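Local coordinates for protein polyphosphate kinase (Porphyromonas gingivalis, PDB 2O8R) that probably catalyses the reversible transfer of the terminal phosphate of ATP onto a growing long-chain polyphosphate, with magnesium as cofactor, at residues 389-394 with 419-424; 401-406 with 492-497; 426-431 with 496-501. The protein carries 3 engineered substitutions. All blocks are in the same frame, centred on the assembly; numbering follows the deposited sequence. Where two conformers were deposited one is given.

Interaction 1 of 3, residues 389-394 with 419-424; sequences ALEAAA and SERMRR
Helices 385-395 and 416-425, which flank strand 399-404 in the chain and lie side by side on the parallel strands of the phospholipase D-like C-terminal domain 1, approach closest at E391 and M422, whose CA atoms lie 6.3 Å apart. E391 directs its side chain into the gap between the helices and takes part in both cross-helix contacts, with R421 and with M422. With CG set beside its own backbone N (chi1 -80°) and the chain extended from there, it reaches across to R421 and meets that side chain at about a right angle. R421 runs out from its helix with CG anti to the backbone N and then bends at chi3, which carries NE toward the glutamate. E391 OE2 is 3.0 Å from R421 NE, a salt bridge whose hydrogen bond is weak, since the N-H points well off the oxygen (127°). The second oxygen, E391 OE1, lies in the guanidinium plane at its edge but is 3.7 Å from R421 NE. Carboxylate and guanidinium planes stand 55° apart, so the two groups do not form a flat, two-pronged pair. R421 NH1 is instead hydrogen-bonded to OD1 of N383, a second partner that helps fix the rotation of the guanidinium. M422, deposited as selenomethionine, brings its CG to 3.6 Å from E391 OE2 and lays the rest of its flexible chain over V380, I427 and I429. A long apolar residue suits this buried place, while small alanines suit the other helix, where A393 and A394 rest on V400 of the sheet. R421 also packs against S385 of the second subunit. The salt bridge thus joins successive helices of a beta-alpha-beta layer, and its oblique planes and bent bond suggest an attraction mainly through charge, which would probably favour the ionised form of both.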
loop_
_atom_site.group_PDB
_atom_site.type_symbol
_atom_site.label_atom_id
_atom_site.label_comp_id
_atom_site.label_asym_id
_atom_site.label_seq_id
_atom_site.Cartn_x
_atom_site.Cartn_y
_atom_site.Cartn_z
ATOM N N ALA A 389 -13.784 -13.442 2.455
ATOM C CA ALA A 389 -14.637 -14.627 2.481
ATOM C C ALA A 389 -14.534 -15.304 3.840
ATOM O O ALA A 389 -15.536 -15.741 4.389
ATOM C CB ALA A 389 -14.274 -15.594 1.365
ATOM N N LEU A 390 -13.322 -15.361 4.384
ATOM C CA LEU A 390 -13.097 -15.974 5.689
ATOM C C LEU A 390 -13.759 -15.183 6.813
ATOM O O LEU A 390 -14.340 -15.768 7.717
ATOM C CB LEU A 390 -11.602 -16.119 5.972
ATOM C CG LEU A 390 -10.835 -17.138 5.129
ATOM C CD1 LEU A 390 -9.377 -16.932 5.367
ATOM C CD2 LEU A 390 -11.229 -18.584 5.432
ATOM N N GLU A 391 -13.664 -13.857 6.755
ATOM C CA GLU A 391 -14.314 -12.997 7.740
ATOM C C GLU A 391 -15.825 -13.238 7.767
ATOM O O GLU A 391 -16.401 -13.454 8.836
ATOM C CB GLU A 391 -14.006 -11.520 7.480
ATOM C CG GLU A 391 -12.636 -11.074 7.985
ATOM C CD GLU A 391 -12.491 -9.562 8.111
ATOM O OE1 GLU A 391 -13.520 -8.851 8.103
ATOM O OE2 GLU A 391 -11.341 -9.083 8.229
ATOM N N ALA A 392 -16.446 -13.231 6.587
ATOM C CA ALA A 392 -17.858 -13.583 6.438
ATOM C C ALA A 392 -18.205 -14.897 7.143
ATOM O O ALA A 392 -19.217 -14.991 7.844
ATOM C CB ALA A 392 -18.233 -13.670 4.950
ATOM N N ALA A 393 -17.354 -15.903 6.957
ATOM C CA ALA A 393 -17.597 -17.223 7.505
ATOM C C ALA A 393 -17.525 -17.204 9.020
ATOM O O ALA A 393 -18.367 -17.803 9.689
ATOM C CB ALA A 393 -16.608 -18.213 6.941
ATOM N N ALA A 394 -16.528 -16.504 9.555
ATOM C CA ALA A 394 -16.333 -16.419 11.004
ATOM C C ALA A 394 -17.462 -15.636 11.660
ATOM O O ALA A 394 -17.860 -15.929 12.789
ATOM C CB ALA A 394 -14.998 -15.794 11.327
ATOM N N SER A 419 -5.116 -8.088 11.642
ATOM C CA SER A 419 -5.245 -9.304 12.441
ATOM C C SER A 419 -6.294 -9.142 13.535
ATOM O O SER A 419 -7.033 -10.081 13.844
ATOM C CB SER A 419 -3.909 -9.677 13.074
ATOM O OG SER A 419 -2.925 -9.863 12.078
ATOM N N GLU A 420 -6.353 -7.949 14.118
ATOM C CA GLU A 420 -7.297 -7.697 15.174
ATOM C C GLU A 420 -8.698 -7.642 14.569
ATOM O O GLU A 420 -9.658 -8.110 15.181
ATOM C CB GLU A 420 -6.928 -6.434 15.983
ATOM C CG GLU A 420 -7.348 -5.094 15.381
ATOM C CD GLU A 420 -6.808 -3.889 16.142
ATOM O OE1 GLU A 420 -7.544 -2.881 16.260
ATOM O OE2 GLU A 420 -5.650 -3.947 16.617
ATOM N N ARG A 421 -8.802 -7.125 13.347
ATOM C CA ARG A 421 -10.084 -7.070 12.683
ATOM C C ARG A 421 -10.582 -8.480 12.426
ATOM O O ARG A 421 -11.776 -8.766 12.591
ATOM C CB ARG A 421 -9.992 -6.298 11.373
ATOM C CG ARG A 421 -11.313 -6.231 10.630
ATOM C CD ARG A 421 -11.227 -5.363 9.394
ATOM N NE ARG A 421 -10.939 -6.148 8.204
ATOM C CZ ARG A 421 -9.875 -5.982 7.431
ATOM N NH1 ARG A 421 -9.720 -6.758 6.372
ATOM N NH2 ARG A 421 -8.975 -5.044 7.703
HETATM N N MSE A 422 -9.660 -9.357 12.038
HETATM C CA MSE A 422 -9.994 -10.748 11.746
HETATM C C MSE A 422 -10.389 -11.522 12.995
HETATM O O MSE A 422 -11.374 -12.267 12.974
HETATM C CB MSE A 422 -8.832 -11.444 11.058
HETATM C CG MSE A 422 -8.589 -10.973 9.643
HETATM SE SE MSE A 422 -6.824 -11.530 9.025
HETATM C CE MSE A 422 -7.167 -13.447 8.818
ATOM N N ARG A 423 -9.622 -11.338 14.072
ATOM C CA ARG A 423 -9.918 -11.973 15.362
ATOM C C ARG A 423 -11.285 -11.528 15.873
ATOM O O ARG A 423 -12.072 -12.337 16.363
ATOM C CB ARG A 423 -8.830 -11.666 16.392
ATOM C CG ARG A 423 -7.511 -12.404 16.150
ATOM C CD ARG A 423 -6.440 -11.996 17.165
ATOM N NE ARG A 423 -5.079 -12.269 16.698
ATOM C CZ ARG A 423 -4.441 -13.432 16.846
ATOM N NH1 ARG A 423 -3.201 -13.575 16.386
ATOM N NH2 ARG A 423 -5.034 -14.458 17.450
ATOM N N ARG A 424 -11.552 -10.236 15.717
ATOM C CA ARG A 424 -12.828 -9.628 16.056
ATOM C C ARG A 424 -13.923 -10.258 15.227
ATOM O O ARG A 424 -15.010 -10.503 15.723
ATOM C CB ARG A 424 -12.749 -8.112 15.826
ATOM C CG ARG A 424 -14.063 -7.335 15.696
ATOM C CD ARG A 424 -13.863 -5.826 15.960
ATOM N NE ARG A 424 -12.757 -5.233 15.199
ATOM C CZ ARG A 424 -11.525 -5.025 15.674
ATOM N NH1 ARG A 424 -11.216 -5.370 16.920
ATOM N NH2 ARG A 424 -10.592 -4.478 14.897
#

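Interaction 2 of 3, residues 401-406 with 492-497; sequences SVFVEL and RLFRIL
F403 and F494 meet because each turns its ring out beside its own backbone N, with CG anti to the carbonyl carbon: chi1 is -69° in F403, on strand 399-404, and -82° in F494, on helix 484-497. F403 leaves the strand toward the helix, whereas F494 starts out across the line between the two and only its ring arrives at the contact. The ring planes are inclined at 44° with centroids 5.4 Å apart, an oblique aromatic pair that is neither stacked nor T-shaped. From F403 it is the CD2-CE2 side that touches, and F403 CE2 comes to the rim of the F494 ring, near its plane, 3.4 Å from F494 CD1. The other side of the F403 ring serves L497, one turn further along the helix. There F403 CE1 lies 3.7 Å from L497 CB and 3.5 Å from the backbone carbon L497 C, while F403 CZ is 3.7 Å from the carbonyl oxygen F494 O. A single phenylalanine therefore spans the last turn of the helix, filling the angle between F494 and L497. A wide, flat, apolar residue suits such a buried position. L497 meets F403 with its CB and backbone while its side chain also packs on V438 and I627, which is why leucine suits the place. The oxygen of F494 also receives a weak hydrogen bond from R374 NH2. L497 lies about 10 Å, side chain to side chain, from H439, the probable phosphohistidine. F494 also touches T376 of strand 370-377 and T442 and L444 of strand 442-447, and F403 leans on V430 of strand 428-431. Helix 484-497 thus covers one face of the sheet, while V402, pointing the opposite way, meets L390 and M422 of helices 385-395 and 416-425 on the other.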
loop_
_atom_site.group_PDB
_atom_site.type_symbol
_atom_site.label_atom_id
_atom_site.label_comp_id
_atom_site.label_asym_id
_atom_site.label_seq_id
_atom_site.Cartn_x
_atom_site.Cartn_y
_atom_site.Cartn_z
ATOM N N SER A 401 -9.805 -21.037 11.234
ATOM C CA SER A 401 -8.401 -20.969 11.660
ATOM C C SER A 401 -7.470 -20.645 10.499
ATOM O O SER A 401 -7.638 -21.179 9.404
ATOM C CB SER A 401 -7.956 -22.290 12.272
ATOM O OG SER A 401 -9.081 -23.062 12.638
ATOM N N VAL A 402 -6.492 -19.771 10.739
ATOM C CA VAL A 402 -5.459 -19.479 9.737
ATOM C C VAL A 402 -4.066 -19.716 10.314
ATOM O O VAL A 402 -3.663 -19.049 11.271
ATOM C CB VAL A 402 -5.534 -18.034 9.226
ATOM C CG1 VAL A 402 -4.455 -17.772 8.191
ATOM C CG2 VAL A 402 -6.896 -17.728 8.649
ATOM N N PHE A 403 -3.343 -20.670 9.725
ATOM C CA PHE A 403 -1.990 -21.019 10.156
ATOM C C PHE A 403 -1.006 -20.310 9.293
ATOM O O PHE A 403 -0.942 -20.571 8.092
ATOM C CB PHE A 403 -1.756 -22.527 10.083
ATOM C CG PHE A 403 -2.548 -23.292 11.089
ATOM C CD1 PHE A 403 -1.987 -23.648 12.298
ATOM C CD2 PHE A 403 -3.876 -23.611 10.846
ATOM C CE1 PHE A 403 -2.736 -24.329 13.247
ATOM C CE2 PHE A 403 -4.623 -24.285 11.787
ATOM C CZ PHE A 403 -4.053 -24.646 12.988
ATOM N N VAL A 404 -0.240 -19.416 9.914
ATOM C CA VAL A 404 0.650 -18.503 9.198
ATOM C C VAL A 404 2.113 -18.821 9.485
ATOM O O VAL A 404 2.549 -18.800 10.650
ATOM C CB VAL A 404 0.389 -17.024 9.590
ATOM C CG1 VAL A 404 1.160 -16.087 8.682
ATOM C CG2 VAL A 404 -1.095 -16.694 9.558
ATOM N N GLU A 405 2.873 -19.079 8.422
ATOM C CA GLU A 405 4.269 -19.514 8.551
ATOM C C GLU A 405 5.292 -18.443 8.948
ATOM O O GLU A 405 6.482 -18.745 9.052
ATOM C CB GLU A 405 4.745 -20.214 7.278
ATOM C CG GLU A 405 4.639 -19.391 6.003
ATOM C CD GLU A 405 5.368 -20.026 4.819
ATOM O OE1 GLU A 405 6.619 -20.090 4.843
ATOM O OE2 GLU A 405 4.690 -20.443 3.853
ATOM N N LEU A 406 4.845 -17.210 9.178
ATOM C CA LEU A 406 5.790 -16.127 9.423
ATOM C C LEU A 406 6.326 -16.050 10.861
ATOM O O LEU A 406 6.040 -16.920 11.693
ATOM C CB LEU A 406 5.261 -14.781 8.927
ATOM C CG LEU A 406 6.389 -14.031 8.208
ATOM C CD1 LEU A 406 6.584 -14.551 6.775
ATOM C CD2 LEU A 406 6.218 -12.509 8.270
ATOM N N ARG A 492 -6.421 -34.106 10.055
ATOM C CA ARG A 492 -5.465 -34.509 11.064
ATOM C C ARG A 492 -4.262 -33.587 11.095
ATOM O O ARG A 492 -3.775 -33.247 12.174
ATOM C CB ARG A 492 -5.013 -35.950 10.819
ATOM C CG ARG A 492 -4.021 -36.448 11.828
ATOM C CD ARG A 492 -3.564 -37.859 11.526
ATOM N NE ARG A 492 -4.345 -38.861 12.243
ATOM C CZ ARG A 492 -5.007 -39.850 11.658
ATOM N NH1 ARG A 492 -4.978 -39.988 10.340
ATOM N NH2 ARG A 492 -5.693 -40.705 12.397
ATOM N N LEU A 493 -3.790 -33.178 9.917
ATOM C CA LEU A 493 -2.658 -32.251 9.826
ATOM C C LEU A 493 -2.929 -30.963 10.604
ATOM O O LEU A 493 -2.091 -30.529 11.402
ATOM C CB LEU A 493 -2.318 -31.925 8.376
ATOM C CG LEU A 493 -1.215 -30.886 8.123
ATOM C CD1 LEU A 493 0.103 -31.259 8.798
ATOM C CD2 LEU A 493 -1.023 -30.646 6.612
ATOM N N PHE A 494 -4.101 -30.367 10.397
ATOM C CA PHE A 494 -4.379 -29.096 11.041
ATOM C C PHE A 494 -4.519 -29.221 12.550
ATOM O O PHE A 494 -4.193 -28.295 13.284
ATOM C CB PHE A 494 -5.607 -28.435 10.456
ATOM C CG PHE A 494 -5.354 -27.688 9.178
ATOM C CD1 PHE A 494 -4.676 -26.485 9.190
ATOM C CD2 PHE A 494 -5.825 -28.175 7.964
ATOM C CE1 PHE A 494 -4.462 -25.773 8.019
ATOM C CE2 PHE A 494 -5.608 -27.470 6.779
ATOM C CZ PHE A 494 -4.926 -26.269 6.805
ATOM N N ARG A 495 -4.995 -30.365 13.016
ATOM C CA ARG A 495 -5.103 -30.584 14.448
ATOM C C ARG A 495 -3.722 -30.679 15.055
ATOM O O ARG A 495 -3.465 -30.109 16.115
ATOM C CB ARG A 495 -5.907 -31.842 14.753
ATOM C CG ARG A 495 -7.385 -31.592 14.805
ATOM C CD ARG A 495 -8.173 -32.855 15.068
ATOM N NE ARG A 495 -7.672 -33.610 16.207
ATOM C CZ ARG A 495 -7.975 -33.363 17.476
ATOM N NH1 ARG A 495 -8.789 -32.364 17.794
ATOM N NH2 ARG A 495 -7.455 -34.119 18.431
ATOM N N ILE A 496 -2.840 -31.402 14.373
ATOM C CA ILE A 496 -1.442 -31.461 14.765
ATOM C C ILE A 496 -0.810 -30.056 14.790
ATOM O O ILE A 496 -0.166 -29.689 15.763
ATOM C CB ILE A 496 -0.639 -32.441 13.877
ATOM C CG1 ILE A 496 -1.119 -33.878 14.111
ATOM C CG2 ILE A 496 0.861 -32.330 14.158
ATOM C CD1 ILE A 496 -0.390 -34.936 13.289
ATOM N N LEU A 497 -1.024 -29.260 13.745
ATOM C CA LEU A 497 -0.527 -27.876 13.742
ATOM C C LEU A 497 -1.177 -27.012 14.841
ATOM O O LEU A 497 -0.560 -26.069 15.350
ATOM C CB LEU A 497 -0.688 -27.223 12.358
ATOM C CG LEU A 497 0.095 -27.892 11.234
ATOM C CD1 LEU A 497 -0.204 -27.255 9.899
ATOM C CD2 LEU A 497 1.590 -27.871 11.526
#

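Interaction 3 of 3, residues 426-431 with 496-501; sequences GIRIVY and ILDGDP
One nitrogen of R428 grips both carboxylate oxygens of D498: R428 NH2 is 3.0 Å from D498 OD1 and 3.2 Å from D498 OD2, each oxygen using its syn lone pair. The salt bridge ties edge strand 428-431 of the phospholipase D-like domain to the end of helix 484-497, which closes in a Schellman motif. Of the two bonds the one to D498 OD2 is the straighter (161°). R428 NH1 adds a weak bond to D498 OD2 at 3.5 Å. The side chains come from opposite directions, and guanidinium and carboxylate are only 21° from coplanar, so the acid faces the edge of the arginine nearly in its plane. D498 is the first residue to leave the helix, and with CG anti to its backbone N (chi1 -156°) its carboxylate swings toward the strand. A short acid fits here, because the long arginine, bent at chi3, covers most of the distance. R428 is exposed, and solvent probably softens the attraction. R374 NH2 makes a long, weak ion pair with D498 OD2, adding positive charge on the same acid.

The chain can turn at once because G499 has positive phi, which glycine adopts easily, and serves as the C-prime residue: its N bonds to I496 O at 3.0 Å, and D500 N returns to R495 O. Two residues beyond R428, on the same face of the strand, V430 adds an apolar shoulder. Its branched side chain suits a strand, and V430 CG1 stands 4.2 Å from D498 OD1.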
loop_
_atom_site.group_PDB
_atom_site.type_symbol
_atom_site.label_atom_id
_atom_site.label_comp_id
_atom_site.label_asym_id
_atom_site.label_seq_id
_atom_site.Cartn_x
_atom_site.Cartn_y
_atom_site.Cartn_z
ATOM N N GLY A 426 -13.959 -13.143 14.410
ATOM C CA GLY A 426 -14.101 -14.482 14.966
ATOM C C GLY A 426 -13.065 -15.463 14.471
ATOM O O GLY A 426 -12.982 -16.584 14.986
ATOM N N ILE A 427 -12.285 -15.048 13.468
ATOM C CA ILE A 427 -11.172 -15.852 12.939
ATOM C C ILE A 427 -10.081 -16.076 13.996
ATOM O O ILE A 427 -9.853 -15.215 14.848
ATOM C CB ILE A 427 -10.512 -15.176 11.720
ATOM C CG1 ILE A 427 -11.532 -14.885 10.612
ATOM C CG2 ILE A 427 -9.397 -16.019 11.201
ATOM C CD1 ILE A 427 -10.967 -14.036 9.458
ATOM N N ARG A 428 -9.431 -17.235 13.950
ATOM C CA ARG A 428 -8.281 -17.510 14.807
ATOM C C ARG A 428 -7.011 -17.565 13.965
ATOM O O ARG A 428 -6.991 -18.160 12.874
ATOM C CB ARG A 428 -8.449 -18.830 15.550
ATOM C CG ARG A 428 -9.545 -18.834 16.583
ATOM C CD ARG A 428 -9.606 -20.156 17.328
ATOM N NE ARG A 428 -8.288 -20.717 17.631
ATOM C CZ ARG A 428 -7.920 -21.956 17.309
ATOM N NH1 ARG A 428 -8.782 -22.752 16.692
ATOM N NH2 ARG A 428 -6.706 -22.410 17.613
ATOM N N ILE A 429 -5.946 -16.949 14.470
ATOM C CA ILE A 429 -4.685 -16.908 13.737
ATOM C C ILE A 429 -3.605 -17.535 14.593
ATOM O O ILE A 429 -3.282 -17.013 15.660
ATOM C CB ILE A 429 -4.274 -15.458 13.336
ATOM C CG1 ILE A 429 -5.337 -14.850 12.413
ATOM C CG2 ILE A 429 -2.944 -15.475 12.655
ATOM C CD1 ILE A 429 -5.304 -13.352 12.305
ATOM N N VAL A 430 -3.062 -18.665 14.145
ATOM C CA VAL A 430 -1.960 -19.273 14.871
ATOM C C VAL A 430 -0.659 -19.290 14.070
ATOM O O VAL A 430 -0.639 -19.617 12.876
ATOM C CB VAL A 430 -2.330 -20.639 15.554
ATOM C CG1 VAL A 430 -3.837 -20.967 15.425
ATOM C CG2 VAL A 430 -1.413 -21.780 15.098
ATOM N N TYR A 431 0.416 -18.886 14.745
ATOM C CA TYR A 431 1.746 -18.746 14.150
ATOM C C TYR A 431 2.572 -20.003 14.371
ATOM O O TYR A 431 2.308 -20.769 15.310
ATOM C CB TYR A 431 2.525 -17.578 14.786
ATOM C CG TYR A 431 1.703 -16.507 15.473
ATOM C CD1 TYR A 431 1.239 -16.686 16.776
ATOM C CD2 TYR A 431 1.425 -15.298 14.833
ATOM C CE1 TYR A 431 0.488 -15.698 17.410
ATOM C CE2 TYR A 431 0.681 -14.307 15.460
ATOM C CZ TYR A 431 0.217 -14.512 16.747
ATOM O OH TYR A 431 -0.517 -13.528 17.363
ATOM N N ILE A 496 -2.840 -31.402 14.373
ATOM C CA ILE A 496 -1.442 -31.461 14.765
ATOM C C ILE A 496 -0.810 -30.056 14.790
ATOM O O ILE A 496 -0.166 -29.689 15.763
ATOM C CB ILE A 496 -0.639 -32.441 13.877
ATOM C CG1 ILE A 496 -1.119 -33.878 14.111
ATOM C CG2 ILE A 496 0.861 -32.330 14.158
ATOM C CD1 ILE A 496 -0.390 -34.936 13.289
ATOM N N LEU A 497 -1.024 -29.260 13.745
ATOM C CA LEU A 497 -0.527 -27.876 13.742
ATOM C C LEU A 497 -1.177 -27.012 14.841
ATOM O O LEU A 497 -0.560 -26.069 15.350
ATOM C CB LEU A 497 -0.688 -27.223 12.358
ATOM C CG LEU A 497 0.095 -27.892 11.234
ATOM C CD1 LEU A 497 -0.204 -27.255 9.899
ATOM C CD2 LEU A 497 1.590 -27.871 11.526
ATOM N N ASP A 498 -2.410 -27.350 15.214
ATOM C CA ASP A 498 -3.114 -26.650 16.283
ATOM C C ASP A 498 -2.856 -27.283 17.650
ATOM O O ASP A 498 -3.589 -27.022 18.600
ATOM C CB ASP A 498 -4.615 -26.625 16.000
ATOM C CG ASP A 498 -5.331 -25.470 16.694
ATOM O OD1 ASP A 498 -4.648 -24.596 17.280
ATOM O OD2 ASP A 498 -6.582 -25.430 16.648
ATOM N N GLY A 499 -1.835 -28.134 17.748
ATOM C CA GLY A 499 -1.407 -28.706 19.034
ATOM C C GLY A 499 -2.285 -29.752 19.718
ATOM O O GLY A 499 -2.031 -30.124 20.863
ATOM N N ASP A 500 -3.305 -30.242 19.022
ATOM C CA ASP A 500 -4.198 -31.261 19.570
ATOM C C ASP A 500 -3.615 -32.660 19.447
ATOM O O ASP A 500 -2.824 -32.919 18.545
ATOM C CB ASP A 500 -5.545 -31.184 18.860
ATOM C CG ASP A 500 -6.309 -29.946 19.239
ATOM O OD1 ASP A 500 -5.983 -29.384 20.304
ATOM O OD2 ASP A 500 -7.211 -29.527 18.486
ATOM N N PRO A 501 -3.980 -33.565 20.372
ATOM C CA PRO A 501 -3.509 -34.949 20.247
ATOM C C PRO A 501 -4.109 -35.633 19.020
ATOM O O PRO A 501 -5.315 -35.553 18.800
ATOM C CB PRO A 501 -3.993 -35.612 21.539
ATOM C CG PRO A 501 -5.119 -34.758 22.019
ATOM C CD PRO A 501 -4.817 -33.363 21.568
#

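Overall arrangement
All three interactions lie in C-terminal domain 1, of the phospholipase D clan, and surround one mixed sheet. Helix 385-395, strand 399-404, helix 416-425 and strand 428-431 follow in order, a beta-alpha-beta arrangement of parallel strands; helix 484-497 comes much later. Interaction 1 joins the two helices on one face, and its centre lies about 17 Å from that of interaction 2 and about 15 Å from that of interaction 3. Interactions 2 and 3, centred about 5 Å apart, lie on the other face, share I496 and L497, and fasten the same helix end to adjacent strands. Together they give a sheet layered between helices, with L497 near the probable phosphohistidine.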